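Local coordinates for protein thermospermine synthase (Medicago truncatula, PDB 6BQ6) that probably catalyses the transfer of an aminopropyl group from decarboxylated S-adenosylmethionine to spermidine, yielding the tetraamine thermospermine, at residues L96-G110 with L168-L182. Residues are numbered along the deposited sequence; the frame is centred on the assembly and turned at random.
With TER (N-(3-amino-propyl)-N-(5-aminopropyl)-1,4-diaminobutane), chain F.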
ATOM      1  N   LEU B  96      28.740 -21.190  20.089  1.00 20.77           N
ATOM      2  CA  LEU B  96      29.149 -21.595  21.455  1.00 21.06           C
ATOM      3  C   LEU B  96      29.262 -23.117  21.564  1.00 21.15           C
ATOM      4  O   LEU B  96      30.148 -23.655  22.241  1.00 21.05           O
ATOM      5  CB  LEU B  96      28.236 -21.063  22.514  1.00 21.35           C
ATOM      6  CG  LEU B  96      28.607 -19.658  23.028  1.00 21.57           C
ATOM      7  CD1 LEU B  96      28.455 -18.574  21.971  1.00 20.92           C
ATOM      8  CD2 LEU B  96      27.815 -19.344  24.273  1.00 21.84           C
ATOM      9  N   LEU B  97      28.385 -23.833  20.862  1.00 20.40           N
ATOM     10  CA  LEU B  97      28.438 -25.270  20.913  1.00 21.31           C
ATOM     11  C   LEU B  97      29.669 -25.878  20.242  1.00 21.84           C
ATOM     12  O   LEU B  97      30.088 -26.952  20.619  1.00 24.33           O
ATOM     13  CB  LEU B  97      27.148 -25.883  20.315  1.00 20.97           C
ATOM     14  CG  LEU B  97      25.879 -25.593  21.096  1.00 21.12           C
ATOM     15  CD1 LEU B  97      24.645 -25.904  20.276  1.00 20.70           C
ATOM     16  CD2 LEU B  97      25.857 -26.386  22.417  1.00 22.23           C
ATOM     17  N   HIS B  98      30.225 -25.230  19.237  1.00 21.76           N
ATOM     18  CA  HIS B  98      31.395 -25.705  18.586  1.00 22.51           C
ATOM     19  C   HIS B  98      32.630 -25.406  19.408  1.00 23.55           C
ATOM     20  O   HIS B  98      33.673 -26.023  19.148  1.00 25.91           O
ATOM     21  CB  HIS B  98      31.538 -25.120  17.199  1.00 22.62           C
ATOM     22  CG  HIS B  98      30.681 -25.798  16.151  1.00 22.17           C
ATOM     23  ND1 HIS B  98      29.352 -25.528  15.987  1.00 22.25           N
ATOM     24  CD2 HIS B  98      30.980 -26.758  15.241  1.00 23.29           C
ATOM     25  CE1 HIS B  98      28.856 -26.283  15.020  1.00 23.46           C
ATOM     26  NE2 HIS B  98      29.831 -27.024  14.529  1.00 23.32           N
ATOM     27  N   HIS B  99      32.499 -24.501  20.374  1.00 21.86           N
ATOM     28  CA  HIS B  99      33.597 -24.162  21.262  1.00 24.21           C
ATOM     29  C   HIS B  99      33.718 -25.193  22.385  1.00 25.50           C
ATOM     30  O   HIS B  99      32.703 -25.706  22.887  1.00 25.98           O
ATOM     31  CB  HIS B  99      33.342 -22.793  21.862  1.00 23.68           C
ATOM     32  CG  HIS B  99      34.584 -22.179  22.396  1.00 23.76           C
ATOM     33  ND1 HIS B  99      35.083 -22.514  23.629  1.00 24.09           N
ATOM     34  CD2 HIS B  99      35.469 -21.318  21.842  1.00 23.86           C
ATOM     35  CE1 HIS B  99      36.220 -21.873  23.832  1.00 23.89           C
ATOM     36  NE2 HIS B  99      36.490 -21.148  22.756  1.00 24.39           N
ATOM     37  N   PRO B 100      34.954 -25.527  22.803  1.00 28.50           N
ATOM     38  CA  PRO B 100      35.072 -26.570  23.834  1.00 28.86           C
ATOM     39  C   PRO B 100      34.559 -26.161  25.218  1.00 29.76           C
ATOM     40  O   PRO B 100      33.996 -26.988  25.947  1.00 30.27           O
ATOM     41  CB  PRO B 100      36.579 -26.902  23.817  1.00 30.89           C
ATOM     42  CG  PRO B 100      37.240 -25.710  23.247  1.00 30.85           C
ATOM     43  CD  PRO B 100      36.256 -25.205  22.208  1.00 29.33           C
ATOM     44  N   MET B 101      34.718 -24.895  25.564  1.00 28.87           N
ATOM     45  CA  MET B 101      34.290 -24.354  26.850  1.00 28.66           C
ATOM     46  C   MET B 101      34.296 -22.815  26.811  1.00 26.86           C
ATOM     47  O   MET B 101      35.253 -22.156  27.189  1.00 27.47           O
ATOM     48  CB  MET B 101      35.219 -24.887  27.964  1.00 33.41           C
ATOM     49  CG  MET B 101      34.706 -24.557  29.369  1.00 34.59           C
ATOM     50  SD  MET B 101      35.941 -25.085  30.555  1.00 44.16           S
ATOM     51  CE  MET B 101      37.278 -23.940  30.226  1.00 43.78           C
ATOM     52  N   PRO B 102      33.211 -22.224  26.295  1.00 24.13           N
ATOM     53  CA  PRO B 102      33.200 -20.765  26.089  1.00 23.41           C
ATOM     54  C   PRO B 102      32.784 -20.053  27.359  1.00 23.50           C
ATOM     55  O   PRO B 102      31.713 -20.300  27.843  1.00 24.00           O
ATOM     56  CB  PRO B 102      32.164 -20.583  24.958  1.00 23.10           C
ATOM     57  CG  PRO B 102      31.274 -21.769  25.097  1.00 23.09           C
ATOM     58  CD  PRO B 102      32.115 -22.907  25.592  1.00 23.97           C
ATOM     59  N   LYS B 103      33.647 -19.168  27.859  0.50 21.99           N
ATOM     60  CA  LYS B 103      33.471 -18.434  29.112  0.50 21.73           C
ATOM     61  C   LYS B 103      33.206 -16.950  28.950  0.50 20.87           C
ATOM     62  O   LYS B 103      32.482 -16.347  29.726  0.50 20.44           O
ATOM     63  CB  LYS B 103      34.752 -18.574  29.954  0.50 21.83           C
ATOM     64  CG  LYS B 103      35.106 -20.007  30.325  0.50 22.71           C
ATOM     65  CD  LYS B 103      34.497 -20.363  31.677  0.50 22.61           C
ATOM     66  CE  LYS B 103      34.204 -21.852  31.814  0.50 22.54           C
ATOM     67  NZ  LYS B 103      33.044 -22.102  32.695  0.50 21.27           N
ATOM     68  N   ASN B 104      33.836 -16.332  27.952  0.50 20.97           N
ATOM     69  CA  ASN B 104      33.844 -14.895  27.831  0.50 21.08           C
ATOM     70  C   ASN B 104      33.481 -14.529  26.390  0.50 20.55           C
ATOM     71  O   ASN B 104      34.194 -14.927  25.459  0.50 20.61           O
ATOM     72  CB  ASN B 104      35.212 -14.364  28.208  0.50 22.08           C
ATOM     73  CG  ASN B 104      35.492 -14.497  29.710  0.50 23.00           C
ATOM     74  OD1 ASN B 104      36.070 -15.500  30.184  0.50 25.31           O
ATOM     75  ND2 ASN B 104      35.054 -13.525  30.469  0.50 23.74           N
ATOM     76  N   VAL B 105      32.367 -13.807  26.234  0.50 20.22           N
ATOM     77  CA  VAL B 105      31.884 -13.413  24.915  0.50 19.89           C
ATOM     78  C   VAL B 105      31.612 -11.925  24.782  0.50 19.18           C
ATOM     79  O   VAL B 105      31.118 -11.278  25.693  0.50 19.18           O
ATOM     80  CB  VAL B 105      30.606 -14.174  24.537  0.50 19.72           C
ATOM     81  CG1 VAL B 105      29.497 -13.867  25.519  0.50 20.11           C
ATOM     82  CG2 VAL B 105      30.130 -13.807  23.143  0.50 20.09           C
ATOM     83  N   PHE B 106      31.929 -11.395  23.610  1.00 18.64           N
ATOM     84  CA  PHE B 106      31.731  -9.991  23.271  1.00 18.66           C
ATOM     85  C   PHE B 106      30.714  -9.903  22.130  1.00 17.94           C
ATOM     86  O   PHE B 106      30.870 -10.601  21.140  1.00 18.52           O
ATOM     87  CB  PHE B 106      33.066  -9.415  22.803  1.00 19.86           C
ATOM     88  CG  PHE B 106      33.060  -7.942  22.569  1.00 20.32           C
ATOM     89  CD1 PHE B 106      32.753  -7.438  21.344  1.00 20.67           C
ATOM     90  CD2 PHE B 106      33.497  -7.068  23.564  1.00 21.24           C
ATOM     91  CE1 PHE B 106      32.748  -6.072  21.108  1.00 21.07           C
ATOM     92  CE2 PHE B 106      33.543  -5.687  23.339  1.00 21.36           C
ATOM     93  CZ  PHE B 106      33.189  -5.188  22.110  1.00 21.35           C
ATOM     94  N   ILE B 107      29.684  -9.098  22.329  1.00 17.71           N
ATOM     95  CA  ILE B 107      28.689  -8.850  21.279  1.00 18.10           C
ATOM     96  C   ILE B 107      28.963  -7.492  20.620  1.00 18.68           C
ATOM     97  O   ILE B 107      28.934  -6.465  21.311  1.00 18.69           O
ATOM     98  CB  ILE B 107      27.263  -8.816  21.791  1.00 17.69           C
ATOM     99  CG1 ILE B 107      26.911 -10.066  22.630  1.00 17.94           C
ATOM    100  CG2 ILE B 107      26.330  -8.727  20.576  1.00 18.17           C
ATOM    101  CD1 ILE B 107      25.687  -9.884  23.513  1.00 18.25           C
ATOM    102  N   MET B 108      29.211  -7.455  19.291  1.00 18.51           N
ATOM    103  CA  MET B 108      29.186  -6.221  18.552  1.00 20.11           C
ATOM    104  C   MET B 108      27.763  -5.923  18.172  1.00 20.47           C
ATOM    105  O   MET B 108      27.199  -6.634  17.321  1.00 19.83           O
ATOM    106  CB  MET B 108      30.059  -6.322  17.288  1.00 20.97           C
ATOM    107  CG  MET B 108      31.411  -6.941  17.543  1.00 22.26           C
ATOM    108  SD  MET B 108      32.472  -6.672  16.113  1.00 25.91           S
ATOM    109  CE  MET B 108      31.651  -7.592  14.830  1.00 24.53           C
ATOM    110  N   GLY B 109      27.165  -4.923  18.806  1.00 20.30           N
ATOM    111  CA  GLY B 109      25.763  -4.545  18.576  1.00 21.85           C
ATOM    112  C   GLY B 109      24.889  -5.255  19.560  1.00 23.30           C
ATOM    113  O   GLY B 109      25.109  -5.211  20.747  1.00 25.87           O
ATOM    114  N   GLY B 110      23.897  -5.949  19.053  1.00 24.51           N
ATOM    115  CA  GLY B 110      22.860  -6.550  19.873  1.00 27.34           C
ATOM    116  C   GLY B 110      21.818  -5.487  20.204  1.00 31.11           C
ATOM    117  O   GLY B 110      20.968  -5.095  19.322  1.00 37.64           O
ATOM    118  N   LEU B 168      37.117  -2.834  21.188  1.00 25.21           N
ATOM    119  CA  LEU B 168      38.041  -3.970  21.082  1.00 26.64           C
ATOM    120  C   LEU B 168      39.512  -3.521  21.038  1.00 28.64           C
ATOM    121  O   LEU B 168      40.355  -4.120  21.702  1.00 29.08           O
ATOM    122  CB  LEU B 168      37.734  -4.829  19.863  1.00 26.30           C
ATOM    123  CG  LEU B 168      36.442  -5.670  19.974  1.00 25.76           C
ATOM    124  CD1 LEU B 168      36.007  -6.199  18.615  1.00 26.52           C
ATOM    125  CD2 LEU B 168      36.631  -6.815  20.947  1.00 25.36           C
ATOM    126  N   GLU B 169      39.786  -2.493  20.248  1.00 30.36           N
ATOM    127  CA  GLU B 169      41.163  -2.016  20.051  1.00 33.37           C
ATOM    128  C   GLU B 169      41.730  -1.427  21.307  1.00 34.46           C
ATOM    129  O   GLU B 169      42.932  -1.530  21.522  1.00 37.09           O
ATOM    130  CB  GLU B 169      41.232  -0.952  18.966  1.00 37.45           C
ATOM    131  CG  GLU B 169      41.107  -1.580  17.621  1.00 40.09           C
ATOM    132  CD  GLU B 169      41.515  -0.690  16.468  1.00 45.35           C
ATOM    133  OE1 GLU B 169      41.296   0.544  16.544  1.00 43.87           O
ATOM    134  OE2 GLU B 169      42.014  -1.291  15.473  1.00 48.08           O
ATOM    135  N   GLY B 170      40.876  -0.817  22.122  1.00 32.45           N
ATOM    136  CA  GLY B 170      41.311  -0.119  23.326  1.00 33.12           C
ATOM    137  C   GLY B 170      41.584  -0.951  24.544  1.00 33.31           C
ATOM    138  O   GLY B 170      42.034  -0.416  25.557  1.00 34.94           O
ATOM    139  N   LYS B 171      41.294  -2.247  24.497  1.00 32.08           N
ATOM    140  CA  LYS B 171      41.553  -3.155  25.593  1.00 33.09           C
ATOM    141  C   LYS B 171      42.235  -4.405  25.092  1.00 33.67           C
ATOM    142  O   LYS B 171      42.012  -4.838  23.942  1.00 33.36           O
ATOM    143  CB  LYS B 171      40.240  -3.551  26.277  1.00 35.19           C
ATOM    144  CG  LYS B 171      39.489  -2.418  26.957  1.00 37.05           C
ATOM    145  CD  LYS B 171      38.391  -2.986  27.850  1.00 39.48           C
ATOM    146  CE  LYS B 171      37.667  -1.930  28.664  1.00 43.62           C
ATOM    147  NZ  LYS B 171      37.220  -0.778  27.839  1.00 47.08           N
ATOM    148  N   GLU B 172      43.030  -5.027  25.960  1.00 32.86           N
ATOM    149  CA  GLU B 172      43.706  -6.281  25.636  1.00 33.42           C
ATOM    150  C   GLU B 172      42.926  -7.540  25.994  1.00 31.97           C
ATOM    151  O   GLU B 172      43.390  -8.637  25.693  1.00 32.44           O
ATOM    152  CB  GLU B 172      45.088  -6.321  26.292  1.00 35.63           C
ATOM    153  CG  GLU B 172      45.966  -5.133  25.902  1.00 37.41           C
ATOM    154  CD  GLU B 172      46.217  -5.024  24.407  1.00 40.56           C
ATOM    155  OE1 GLU B 172      46.424  -6.081  23.740  1.00 44.33           O
ATOM    156  OE2 GLU B 172      46.194  -3.889  23.882  1.00 40.85           O
ATOM    157  N   GLU B 173      41.738  -7.404  26.586  1.00 32.27           N
ATOM    158  CA  GLU B 173      40.933  -8.571  26.896  1.00 31.80           C
ATOM    159  C   GLU B 173      40.560  -9.322  25.611  1.00 28.77           C
ATOM    160  O   GLU B 173      40.234  -8.707  24.598  1.00 26.31           O
ATOM    161  CB  GLU B 173      39.655  -8.211  27.622  1.00 36.06           C
ATOM    162  CG  GLU B 173      38.821  -9.474  27.892  1.00 41.99           C
ATOM    163  CD  GLU B 173      37.911  -9.416  29.111  1.00 46.63           C
ATOM    164  OE1 GLU B 173      37.966  -8.408  29.850  1.00 48.84           O
ATOM    165  OE2 GLU B 173      37.137 -10.408  29.305  1.00 49.72           O
ATOM    166  N   LYS B 174      40.632 -10.638  25.700  1.00 27.42           N
ATOM    167  CA  LYS B 174      40.295 -11.509  24.599  1.00 25.94           C
ATOM    168  C   LYS B 174      39.085 -12.334  24.977  1.00 24.69           C
ATOM    169  O   LYS B 174      38.740 -12.474  26.143  1.00 24.81           O
ATOM    170  CB  LYS B 174      41.466 -12.399  24.239  1.00 27.53           C
ATOM    171  CG  LYS B 174      42.761 -11.620  23.918  1.00 30.64           C
ATOM    172  CD  LYS B 174      43.734 -12.537  23.190  1.00 33.01           C
ATOM    173  CE  LYS B 174      45.016 -11.821  22.851  1.00 37.50           C
ATOM    174  NZ  LYS B 174      45.866 -11.854  24.038  1.00 39.42           N
ATOM    175  N   TYR B 175      38.435 -12.900  23.964  1.00 22.06           N
ATOM    176  CA  TYR B 175      37.163 -13.562  24.154  1.00 21.26           C
ATOM    177  C   TYR B 175      37.156 -14.908  23.470  1.00 21.46           C
ATOM    178  O   TYR B 175      37.778 -15.092  22.383  1.00 21.89           O
ATOM    179  CB  TYR B 175      36.040 -12.687  23.505  1.00 20.84           C
ATOM    180  CG  TYR B 175      35.918 -11.394  24.223  1.00 20.98           C
ATOM    181  CD1 TYR B 175      35.172 -11.316  25.384  1.00 21.25           C
ATOM    182  CD2 TYR B 175      36.608 -10.270  23.797  1.00 21.71           C
ATOM    183  CE1 TYR B 175      35.057 -10.133  26.094  1.00 22.70           C
ATOM    184  CE2 TYR B 175      36.533  -9.092  24.532  1.00 22.70           C
ATOM    185  CZ  TYR B 175      35.755  -9.045  25.664  1.00 22.99           C
ATOM    186  OH  TYR B 175      35.683  -7.852  26.360  1.00 25.94           O
ATOM    187  N   ASP B 176      36.399 -15.845  24.057  1.00 21.21           N
ATOM    188  CA  ASP B 176      36.171 -17.153  23.438  1.00 21.80           C
ATOM    189  C   ASP B 176      35.293 -17.095  22.214  1.00 20.88           C
ATOM    190  O   ASP B 176      35.534 -17.811  21.241  1.00 20.37           O
ATOM    191  CB  ASP B 176      35.576 -18.113  24.477  1.00 22.11           C
ATOM    192  CG  ASP B 176      36.522 -18.334  25.654  1.00 23.82           C
ATOM    193  OD1 ASP B 176      37.683 -18.695  25.393  1.00 24.11           O
ATOM    194  OD2 ASP B 176      36.087 -18.161  26.808  1.00 24.13           O
ATOM    195  N   VAL B 177      34.273 -16.242  22.246  1.00 19.96           N
ATOM    196  CA  VAL B 177      33.412 -16.063  21.058  1.00 19.69           C
ATOM    197  C   VAL B 177      33.182 -14.561  20.935  1.00 19.21           C
ATOM    198  O   VAL B 177      33.053 -13.868  21.945  1.00 19.08           O
ATOM    199  CB  VAL B 177      32.045 -16.816  21.188  1.00 19.96           C
ATOM    200  CG1 VAL B 177      31.186 -16.618  19.963  1.00 20.45           C
ATOM    201  CG2 VAL B 177      32.237 -18.302  21.386  1.00 21.19           C
ATOM    202  N   ILE B 178      33.178 -14.055  19.698  1.00 17.36           N
ATOM    203  CA  ILE B 178      32.733 -12.681  19.427  1.00 16.97           C
ATOM    204  C   ILE B 178      31.581 -12.825  18.426  1.00 17.25           C
ATOM    205  O   ILE B 178      31.637 -13.596  17.427  1.00 16.92           O
ATOM    206  CB  ILE B 178      33.872 -11.817  18.846  1.00 17.29           C
ATOM    207  CG1 ILE B 178      34.942 -11.637  19.914  1.00 17.33           C
ATOM    208  CG2 ILE B 178      33.353 -10.441  18.430  1.00 17.45           C
ATOM    209  CD1 ILE B 178      36.224 -11.019  19.409  1.00 17.56           C
ATOM    210  N   VAL B 179      30.526 -12.083  18.708  1.00 17.48           N
ATOM    211  CA  VAL B 179      29.248 -12.188  18.010  1.00 17.13           C
ATOM    212  C   VAL B 179      28.971 -10.858  17.291  1.00 18.38           C
ATOM    213  O   VAL B 179      28.882  -9.800  17.944  1.00 19.28           O
ATOM    214  CB  VAL B 179      28.105 -12.489  18.970  1.00 16.74           C
ATOM    215  CG1 VAL B 179      26.765 -12.554  18.178  1.00 17.32           C
ATOM    216  CG2 VAL B 179      28.358 -13.811  19.714  1.00 17.15           C
ATOM    217  N   GLY B 180      28.864 -10.889  15.969  1.00 17.62           N
ATOM    218  CA  GLY B 180      28.433  -9.746  15.187  1.00 18.52           C
ATOM    219  C   GLY B 180      26.921  -9.738  15.064  1.00 18.73           C
ATOM    220  O   GLY B 180      26.361 -10.558  14.335  1.00 18.17           O
ATOM    221  N   ASP B 181      26.284  -8.782  15.731  1.00 18.95           N
ATOM    222  CA  ASP B 181      24.854  -8.597  15.647  1.00 19.99           C
ATOM    223  C   ASP B 181      24.587  -7.138  15.253  1.00 19.93           C
ATOM    224  O   ASP B 181      23.910  -6.424  15.940  1.00 21.35           O
ATOM    225  CB  ASP B 181      24.223  -8.953  16.958  1.00 19.72           C
ATOM    226  CG  ASP B 181      22.726  -9.127  16.878  1.00 21.30           C
ATOM    227  OD1 ASP B 181      22.154  -9.126  15.791  1.00 23.16           O
ATOM    228  OD2 ASP B 181      22.119  -9.227  17.952  1.00 24.94           O
ATOM    229  N   LEU B 182      25.116  -6.758  14.089  1.00 20.44           N
ATOM    230  CA  LEU B 182      25.024  -5.413  13.561  1.00 21.84           C
ATOM    231  C   LEU B 182      24.125  -5.358  12.352  1.00 22.94           C
ATOM    232  O   LEU B 182      23.762  -6.400  11.769  1.00 23.43           O
ATOM    233  CB  LEU B 182      26.407  -4.933  13.116  1.00 22.34           C
ATOM    234  CG  LEU B 182      27.451  -5.003  14.212  1.00 23.20           C
ATOM    235  CD1 LEU B 182      28.823  -5.076  13.541  1.00 24.79           C
ATOM    236  CD2 LEU B 182      27.365  -3.816  15.137  1.00 23.01           C
TER
HETATM  237  N1  TER F 402      21.237  -3.283  15.258  1.00 54.71           N
HETATM  238  C2  TER F 402      20.970  -4.570  15.865  1.00 51.61           C
HETATM  239  C3  TER F 402      21.286  -5.687  14.876  1.00 48.87           C
HETATM  240  C4  TER F 402      20.327  -5.753  13.715  1.00 47.73           C
HETATM  241  N5  TER F 402      20.514  -6.973  12.965  1.00 49.96           N
HETATM  242  C6  TER F 402      19.392  -7.847  12.707  1.00 47.19           C
HETATM  243  C7  TER F 402      19.508  -8.505  11.341  1.00 47.30           C
HETATM  244  C8  TER F 402      18.124  -8.926  10.879  1.00 47.09           C
HETATM  245  N9  TER F 402      17.428  -7.876  10.166  1.00 45.86           N
HETATM  246  C10 TER F 402      16.092  -8.143   9.699  1.00 45.94           C
HETATM  247  C11 TER F 402      15.690  -7.378   8.457  1.00 46.42           C
HETATM  248  C12 TER F 402      14.411  -8.017   7.913  1.00 47.80           C
HETATM  249  C13 TER F 402      13.699  -7.155   6.881  1.00 49.60           C
HETATM  250  N14 TER F 402      14.645  -6.496   5.997  1.00 52.92           N
HETATM  251  O   HOH W   1      38.566 -19.466  22.900  1.00 25.44           O
HETATM  252  O   HOH W   2      37.803 -17.128  28.689  1.00 32.43           O
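F106 N to V177 O, V179 N to F106 O, M108 N to V179 O and D181 N to M108 O form the parallel ladder joining strands 104-107 and 175-181, a worked example of how a Rossmann-like sheet carries catalytic groups at its carboxyl edge. There G110 N donates almost straight (175°) to D181 O, which lies beside thermospermine. D181, the predicted proton acceptor, is held through its carboxylate by Y87 and T115.

At the other end, D176 OD2 takes K103 N (2.8 Å) and N104 N (3.1 Å) from opposite faces of its carboxylate plane; one water links D176 OD1 to H99 NE2.

On the face that carries F106, I178 and M108, two CH-pi contacts follow in series. The backbone sets F106 CB 3.6 Å above the Y175 ring centre; a chi1 of -173° then swings the F106 ring under L168 CD2, 3.8 Å from its centroid. The two rings incline at 53°. A serine in place of Y175 would probably leave F106 CB without the ring face it rests on and open a gap beside F106 CD2.

On the other face, V105 CG2 meets V179 CG2 at 3.9 Å, and L96 CD1 reaches V177. Helix 114-120 packs on V105 and I107 there, and strand 127-132 flanks 104-107 on the side away from 175-181.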